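Local structure of pollen-specific leucine-rich repeat extensin-like protein 1 (Arabidopsis thaliana, 6TME) at residues 166-171 / 191-196; 203-208 / 227-232; 269-274 / 291-296. The protein probably acts in the pollen cell wall, pairing a protein-binding leucine-rich repeat domain with an extensin-like, hydroxyproline-rich region. One frame throughout, in Å; residues are numbered along the deposited sequence.

Interaction 1. Residues 166-171 / 191-196; sequences LKFLDI and AIFLNN. With SO4 (sulfate ion), chain I.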
# COMPACT_ATOMS: atom_id res chain seq x y z
N LEU A 166 -5.38 1.64 15.13
CA LEU A 166 -5.34 1.59 13.68
C LEU A 166 -4.31 0.56 13.17
O LEU A 166 -3.14 0.56 13.58
CB LEU A 166 -5.02 2.97 13.14
CG LEU A 166 -4.87 3.02 11.62
CD1 LEU A 166 -6.16 2.63 10.97
CD2 LEU A 166 -4.43 4.40 11.16
N LYS A 167 -4.76 -0.30 12.28
CA LYS A 167 -3.97 -1.39 11.75
C LYS A 167 -3.85 -1.37 10.23
O LYS A 167 -2.83 -1.81 9.69
CB LYS A 167 -4.58 -2.74 12.16
CG LYS A 167 -3.84 -3.94 11.58
CD LYS A 167 -4.22 -5.24 12.20
CE LYS A 167 -3.09 -6.25 12.08
NZ LYS A 167 -3.54 -7.60 12.46
N PHE A 168 -4.85 -0.85 9.53
CA PHE A 168 -4.93 -0.90 8.07
C PHE A 168 -5.35 0.48 7.62
O PHE A 168 -6.42 0.97 8.01
CB PHE A 168 -5.95 -1.95 7.63
CG PHE A 168 -6.05 -2.15 6.14
CD1 PHE A 168 -6.72 -1.25 5.33
CD2 PHE A 168 -5.50 -3.29 5.55
CE1 PHE A 168 -6.83 -1.48 3.97
CE2 PHE A 168 -5.61 -3.51 4.22
CZ PHE A 168 -6.27 -2.62 3.43
N LEU A 169 -4.49 1.12 6.84
CA LEU A 169 -4.74 2.45 6.30
C LEU A 169 -4.55 2.37 4.79
O LEU A 169 -3.42 2.13 4.33
CB LEU A 169 -3.80 3.47 6.91
CG LEU A 169 -3.96 4.94 6.49
CD1 LEU A 169 -5.39 5.40 6.62
CD2 LEU A 169 -3.04 5.84 7.32
N ASP A 170 -5.63 2.55 4.03
CA ASP A 170 -5.57 2.61 2.57
C ASP A 170 -6.10 3.96 2.07
O ASP A 170 -7.31 4.20 2.09
CB ASP A 170 -6.34 1.46 1.94
CG ASP A 170 -5.99 1.26 0.46
OD1 ASP A 170 -5.53 2.25 -0.16
OD2 ASP A 170 -6.17 0.15 -0.08
N ILE A 171 -5.21 4.82 1.58
CA ILE A 171 -5.59 6.08 0.96
C ILE A 171 -5.17 6.15 -0.50
O ILE A 171 -5.21 7.22 -1.11
CB ILE A 171 -5.03 7.28 1.74
CG1 ILE A 171 -3.48 7.27 1.68
CG2 ILE A 171 -5.53 7.26 3.20
CD1 ILE A 171 -2.84 8.51 2.28
N ALA A 191 -0.44 -2.40 7.48
CA ALA A 191 -0.54 -2.18 6.04
C ALA A 191 -0.73 -0.69 5.79
O ALA A 191 -1.61 -0.07 6.40
CB ALA A 191 -1.70 -2.97 5.43
N ILE A 192 0.10 -0.13 4.91
CA ILE A 192 0.10 1.28 4.56
C ILE A 192 0.10 1.36 3.03
O ILE A 192 1.12 1.05 2.40
CB ILE A 192 1.30 2.03 5.16
CG1 ILE A 192 1.48 1.69 6.64
CG2 ILE A 192 1.17 3.55 4.99
CD1 ILE A 192 2.81 2.10 7.23
N PHE A 193 -1.02 1.75 2.45
CA PHE A 193 -1.13 1.93 1.00
C PHE A 193 -1.20 3.43 0.72
O PHE A 193 -2.17 4.09 1.11
CB PHE A 193 -2.35 1.19 0.44
CG PHE A 193 -2.30 -0.30 0.68
CD1 PHE A 193 -1.52 -1.11 -0.11
CD2 PHE A 193 -3.03 -0.88 1.72
CE1 PHE A 193 -1.46 -2.49 0.10
CE2 PHE A 193 -2.97 -2.26 1.96
CZ PHE A 193 -2.19 -3.06 1.14
N LEU A 194 -0.18 3.96 0.06
CA LEU A 194 -0.13 5.37 -0.31
C LEU A 194 -0.10 5.58 -1.81
O LEU A 194 -0.18 6.73 -2.25
CB LEU A 194 1.11 6.05 0.30
CG LEU A 194 1.42 5.74 1.76
CD1 LEU A 194 2.87 6.11 2.03
CD2 LEU A 194 0.47 6.50 2.70
N ASN A 195 -0.03 4.51 -2.60
CA ASN A 195 0.33 4.63 -4.00
C ASN A 195 -0.71 5.45 -4.76
O ASN A 195 -1.86 5.60 -4.33
CB ASN A 195 0.49 3.24 -4.64
CG ASN A 195 -0.78 2.37 -4.53
OD1 ASN A 195 -1.06 1.77 -3.49
ND2 ASN A 195 -1.54 2.32 -5.61
N ASN A 196 -0.27 6.01 -5.88
CA ASN A 196 -1.14 6.75 -6.81
C ASN A 196 -1.81 7.93 -6.11
O ASN A 196 -3.04 8.08 -6.10
CB ASN A 196 -2.17 5.83 -7.44
CG ASN A 196 -1.56 4.89 -8.44
OD1 ASN A 196 -1.01 3.85 -8.08
ND2 ASN A 196 -1.67 5.25 -9.72
S SO4 I . -4.73 -7.66 16.06
O1 SO4 I . -4.52 -8.18 14.71
O2 SO4 I . -6.16 -7.54 16.34
O3 SO4 I . -4.11 -8.57 17.02
O4 SO4 I . -4.10 -6.35 16.17
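The side chain of Phe193 lies against two residues of 166-171, and following it outward explains much of this contact. Its CB sits 3.4 Å from Asp170 OD1. With CG anti to the carbonyl carbon (chi1 -60°), the ring passes the carboxylate at a slant, planes 33° apart, CD2 of Phe193 lying 3.8 Å from Asp170 OD2. Farther out, CE2 of Phe193 meets Phe168 CZ at 3.6 Å. The two rings cross obliquely, their planes at 51°, and Ala191 CB fills in beside Phe168 CD2 at 3.8 Å. The OD2 of Asp170 that meets the ring also pairs with Arg172 in a salt bridge. Replaced by an alanine, Asp170 would probably leave Arg172 without its carboxylate partner and take away the contact beside Phe193 CB and CD2.

Beneath these side chains the backbones run parallel in register, Phe168 opposite Ala191 and Asp170 opposite Phe193. Leu169 is gripped at both polar atoms: its N donates to Ala191 O at 3.1 Å, and its O accepts from Phe193 N at 3.1 Å in a nearly straight bond. Ile171 N continues the ladder to Phe193 O, whereas the bond from Ala191 N to Lys167 O is weak. Ile171 CD1 runs alongside Leu194 CD2. Lys167 extends toward a sulfate that Tyr143 also binds; its NZ also bonds the backbone of another protein chain.

These are neighbouring parallel strands of successive turns of a leucine-rich repeat solenoid. Leu169 and Ile192 face one way, while Phe168, Ala191 and Phe193 pack on the other protein across the opposite face. Strand 144-146 flanks 168-170, strand 214-216 flanks 191-193, and Phe199 of strand 198-201 packs on Ile171 and Leu194.

Interaction 2. Residues 203-208 / 227-232; sequences IPETIG and PKTIGQ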
# COMPACT_ATOMS: atom_id res chain seq x y z
N ILE A 203 11.17 10.12 1.58
CA ILE A 203 10.73 9.04 2.46
C ILE A 203 11.24 9.33 3.86
O ILE A 203 12.44 9.54 4.04
CB ILE A 203 11.23 7.70 1.96
CG1 ILE A 203 10.69 7.40 0.56
CG2 ILE A 203 10.79 6.58 2.91
CD1 ILE A 203 11.54 6.39 -0.14
N PRO A 204 10.38 9.36 4.86
CA PRO A 204 10.82 9.74 6.20
C PRO A 204 11.89 8.80 6.74
O PRO A 204 11.83 7.58 6.54
CB PRO A 204 9.54 9.66 7.03
CG PRO A 204 8.43 9.75 6.02
CD PRO A 204 8.94 9.07 4.80
N GLU A 205 12.85 9.37 7.47
CA GLU A 205 13.84 8.57 8.18
C GLU A 205 13.20 7.59 9.15
O GLU A 205 13.85 6.61 9.55
CB GLU A 205 14.82 9.48 8.92
CG GLU A 205 15.71 10.31 7.98
CD GLU A 205 16.76 9.45 7.29
OE1 GLU A 205 17.09 8.37 7.82
OE2 GLU A 205 17.26 9.87 6.21
N THR A 206 11.95 7.82 9.55
CA THR A 206 11.26 6.98 10.52
C THR A 206 10.80 5.65 9.94
O THR A 206 10.32 4.80 10.71
CB THR A 206 10.04 7.72 11.05
OG1 THR A 206 9.29 8.19 9.92
CG2 THR A 206 10.46 8.90 11.91
N ILE A 207 10.92 5.45 8.63
CA ILE A 207 10.41 4.23 8.01
C ILE A 207 10.90 2.97 8.73
O ILE A 207 10.17 1.97 8.80
CB ILE A 207 10.78 4.21 6.52
CG1 ILE A 207 10.02 3.10 5.82
CG2 ILE A 207 12.30 4.02 6.34
CD1 ILE A 207 10.22 3.12 4.33
N GLY A 208 12.12 3.00 9.28
CA GLY A 208 12.63 1.83 9.97
C GLY A 208 11.85 1.45 11.21
O GLY A 208 12.01 0.33 11.72
N PRO A 227 16.04 5.66 2.77
CA PRO A 227 16.82 5.85 4.02
C PRO A 227 17.53 4.57 4.44
O PRO A 227 17.02 3.46 4.25
CB PRO A 227 15.75 6.26 5.04
CG PRO A 227 14.61 6.78 4.23
CD PRO A 227 14.61 5.96 2.95
N LYS A 228 18.73 4.74 5.03
CA LYS A 228 19.50 3.60 5.53
C LYS A 228 18.75 2.81 6.59
O LYS A 228 19.06 1.62 6.78
CB LYS A 228 20.85 4.08 6.10
CG LYS A 228 21.97 4.30 5.10
N THR A 229 17.79 3.43 7.28
CA THR A 229 16.96 2.79 8.31
C THR A 229 16.00 1.75 7.75
O THR A 229 15.39 1.01 8.54
CB THR A 229 16.15 3.84 9.10
OG1 THR A 229 15.52 4.75 8.19
CG2 THR A 229 17.05 4.64 10.03
N ILE A 230 15.84 1.66 6.42
CA ILE A 230 14.96 0.65 5.84
C ILE A 230 15.30 -0.76 6.34
O ILE A 230 14.43 -1.63 6.41
CB ILE A 230 15.02 0.71 4.32
CG1 ILE A 230 13.91 -0.16 3.73
CG2 ILE A 230 16.41 0.23 3.81
CD1 ILE A 230 13.53 0.22 2.33
N GLY A 231 16.57 -1.00 6.70
CA GLY A 231 16.95 -2.31 7.19
C GLY A 231 16.31 -2.68 8.50
O GLY A 231 16.26 -3.87 8.84
N GLN A 232 15.82 -1.70 9.25
CA GLN A 232 15.25 -1.96 10.57
C GLN A 232 13.76 -2.31 10.54
O GLN A 232 13.22 -2.69 11.59
CB GLN A 232 15.51 -0.76 11.49
CG GLN A 232 16.98 -0.65 11.91
CD GLN A 232 17.36 0.76 12.35
OE1 GLN A 232 17.96 1.51 11.58
NE2 GLN A 232 17.05 1.10 13.59
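Pro227 opens its segment by laying three ring carbons against 203-208. Its CD meets Ile203 CG2 at 3.9 Å, the two side chains crossing at about a right angle; CG of Pro227 rests 3.5 Å from Ile203 O; and Pro227 CB lies 3.7 Å from Glu205 OE1, these two side chains slanting across each other. The glutamate's chain turns at chi2 (-72°), which brings its carboxylate to the proline.

Two residues on, Thr229 supplies the hydrogen bond of the contact, OG1 donating to Glu205 O at 2.8 Å. The hydroxyl reaches that oxygen from a position between its own backbone N and carbonyl carbon, and approaches 31° out of the carbonyl plane. Ile207 CG2 lies 3.8 Å from Thr229 OG1, giving the bond an apolar flank. The carbonyl of Thr229 then faces Gly208, whose CA is only 3.2 Å from Thr229 O; a CB on Gly208 would clash with this oxygen, so the close approach depends on glycine. Ile230 follows with its backbone N near Ile207 CG2, and Gln232 ends the walk with CB 3.7 Å from Gly208 O.

The first segment (IPETIG) and the second, from its proline on (PKTIG), follow the IPxxLG-like pattern of plant-type leucine-rich repeats, with isoleucine in the leucine place; each turns into a short 3-10 segment. Thr206 hydrogen-bonds Pro182 O, so a similar linkage recurs one turn of the solenoid earlier. The chemistry thus implies neighbouring coils matched mainly by shape, through proline, isoleucine and glycine, with one side-chain-to-backbone bond that probably helps set their offset.

Interaction 3. Residues 269-274 / 291-296; sequences GFVGSL and YNKFTG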
# COMPACT_ATOMS: atom_id res chain seq x y z
N GLY A 269 15.22 6.73 -10.33
CA GLY A 269 16.44 7.27 -10.88
C GLY A 269 17.62 6.81 -10.05
O GLY A 269 18.55 7.58 -9.80
N PHE A 270 17.59 5.56 -9.60
CA PHE A 270 18.69 5.06 -8.80
C PHE A 270 19.95 4.89 -9.64
O PHE A 270 19.90 4.69 -10.86
CB PHE A 270 18.31 3.74 -8.15
CG PHE A 270 17.17 3.85 -7.19
CD1 PHE A 270 17.33 4.52 -5.98
CD2 PHE A 270 15.94 3.27 -7.48
CE1 PHE A 270 16.28 4.62 -5.09
CE2 PHE A 270 14.89 3.37 -6.59
CZ PHE A 270 15.05 4.05 -5.39
N VAL A 271 21.10 4.99 -8.97
CA VAL A 271 22.41 4.90 -9.59
C VAL A 271 23.25 3.94 -8.78
O VAL A 271 22.81 3.39 -7.77
CB VAL A 271 23.10 6.28 -9.69
CG1 VAL A 271 22.37 7.19 -10.66
CG2 VAL A 271 23.19 6.91 -8.31
N GLY A 272 24.48 3.74 -9.22
CA GLY A 272 25.35 2.81 -8.55
C GLY A 272 25.13 1.37 -8.98
O GLY A 272 24.42 1.06 -9.95
N SER A 273 25.77 0.49 -8.25
CA SER A 273 25.65 -0.94 -8.44
C SER A 273 24.65 -1.51 -7.45
O SER A 273 24.38 -0.93 -6.39
CB SER A 273 27.00 -1.64 -8.28
OG SER A 273 28.00 -0.96 -9.01
N LEU A 274 24.07 -2.63 -7.82
CA LEU A 274 23.29 -3.39 -6.86
C LEU A 274 24.20 -3.74 -5.70
O LEU A 274 25.34 -4.18 -5.92
CB LEU A 274 22.71 -4.65 -7.49
CG LEU A 274 21.77 -4.33 -8.64
CD1 LEU A 274 21.11 -5.59 -9.19
CD2 LEU A 274 20.74 -3.30 -8.19
N TYR A 291 14.14 0.28 -15.23
CA TYR A 291 13.95 1.71 -15.49
C TYR A 291 14.60 2.56 -14.40
O TYR A 291 13.96 3.34 -13.70
CB TYR A 291 12.47 2.06 -15.61
CG TYR A 291 11.84 1.53 -16.86
CD1 TYR A 291 11.95 2.24 -18.06
CD2 TYR A 291 11.12 0.34 -16.85
CE1 TYR A 291 11.38 1.76 -19.21
CE2 TYR A 291 10.55 -0.16 -17.99
CZ TYR A 291 10.68 0.56 -19.18
OH TYR A 291 10.10 0.09 -20.34
N ASN A 292 15.90 2.37 -14.26
CA ASN A 292 16.71 3.16 -13.35
C ASN A 292 17.99 3.53 -14.09
O ASN A 292 18.04 3.50 -15.32
CB ASN A 292 16.90 2.37 -12.05
CG ASN A 292 15.74 2.56 -11.11
OD1 ASN A 292 15.50 3.66 -10.63
ND2 ASN A 292 15.00 1.49 -10.85
N LYS A 293 19.03 3.85 -13.34
CA LYS A 293 20.33 4.15 -13.93
C LYS A 293 21.41 3.30 -13.28
O LYS A 293 22.55 3.75 -13.10
CB LYS A 293 20.66 5.64 -13.81
CG LYS A 293 20.10 6.43 -14.96
CD LYS A 293 19.13 7.49 -14.51
CE LYS A 293 19.80 8.58 -13.72
NZ LYS A 293 18.83 9.67 -13.44
N PHE A 294 21.07 2.07 -12.92
CA PHE A 294 22.06 1.19 -12.31
C PHE A 294 23.15 0.83 -13.31
O PHE A 294 22.92 0.73 -14.52
CB PHE A 294 21.44 -0.11 -11.82
CG PHE A 294 20.48 0.06 -10.71
CD1 PHE A 294 20.91 0.45 -9.45
CD2 PHE A 294 19.13 -0.19 -10.91
CE1 PHE A 294 20.01 0.60 -8.40
CE2 PHE A 294 18.22 -0.04 -9.87
CZ PHE A 294 18.66 0.35 -8.61
N THR A 295 24.34 0.59 -12.78
CA THR A 295 25.49 0.20 -13.57
C THR A 295 26.14 -1.02 -12.94
O THR A 295 25.86 -1.38 -11.80
CB THR A 295 26.50 1.35 -13.69
OG1 THR A 295 26.84 1.83 -12.38
CG2 THR A 295 25.92 2.49 -14.51
N GLY A 296 27.01 -1.65 -13.72
CA GLY A 296 27.86 -2.70 -13.18
C GLY A 296 27.36 -4.09 -13.48
O GLY A 296 26.71 -4.35 -14.50
O HOH W 1 18.77 10.17 -11.09
O HOH W 2 25.54 4.39 -12.07
O HOH W 3 25.46 -4.16 -10.03
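Phe270 and Phe294 lie side by side and point the same way, with CZ of Phe294 tucked against Phe270 CB at 3.4 Å. Leu274 crosses Phe294 at about a right angle: its CD2 sits over the centre of one face of that ring, 4.0 Å from the centroid, a CH-pi contact. At the edge of the same ring, in its plane, stands Gly272 O.

Asn292 runs alongside Phe270, its amide turned 46° from the ring. Asn292 OD1 accepts from Phe270 N at 3.0 Å, the donor tilted 33° from the carbonyl plane, while ND2 lies in the plane of the Phe270 ring at its edge and bonds Phe289 O and Ala265 O. The amide is held at both ends, which fixes its rotation.

Along the backbone, Lys293 N donates to Phe270 O at 2.8 Å and Thr295 N to Gly272 O at 2.9 Å. A water joins Gly272 N to Lys293 O and Thr295 OG1. Gly272 has a positive phi (83°) at which a CB would jam against the preceding carbonyl.

The asparagine is characteristic of leucine-rich repeats, satisfying buried backbone groups where the chain leaves its strand; the position two residues later, usually leucine, is here Phe294, packing inward.

How the interactions relate
All three contacts join successive coils of one solenoid, in series along the chain and without touching; interactions 1 and 2 have centres about 17 Å apart, interactions 1 and 3 about 28 Å. Interaction 1 belongs to the parallel strands and is mostly buried, its order set by a regular backbone ladder and its outer side chains covered by another protein. Interaction 3 is also largely buried, yet irregular, relying on an asparagine amide, aromatic packing and waters where the chain turns from the strands. Interaction 2, in the loops with 3-10 segments, is nearer the surface and rests on shape fit with a lone hydroxyl bond. No other protein chain of the assembly touches interactions 2 and 3.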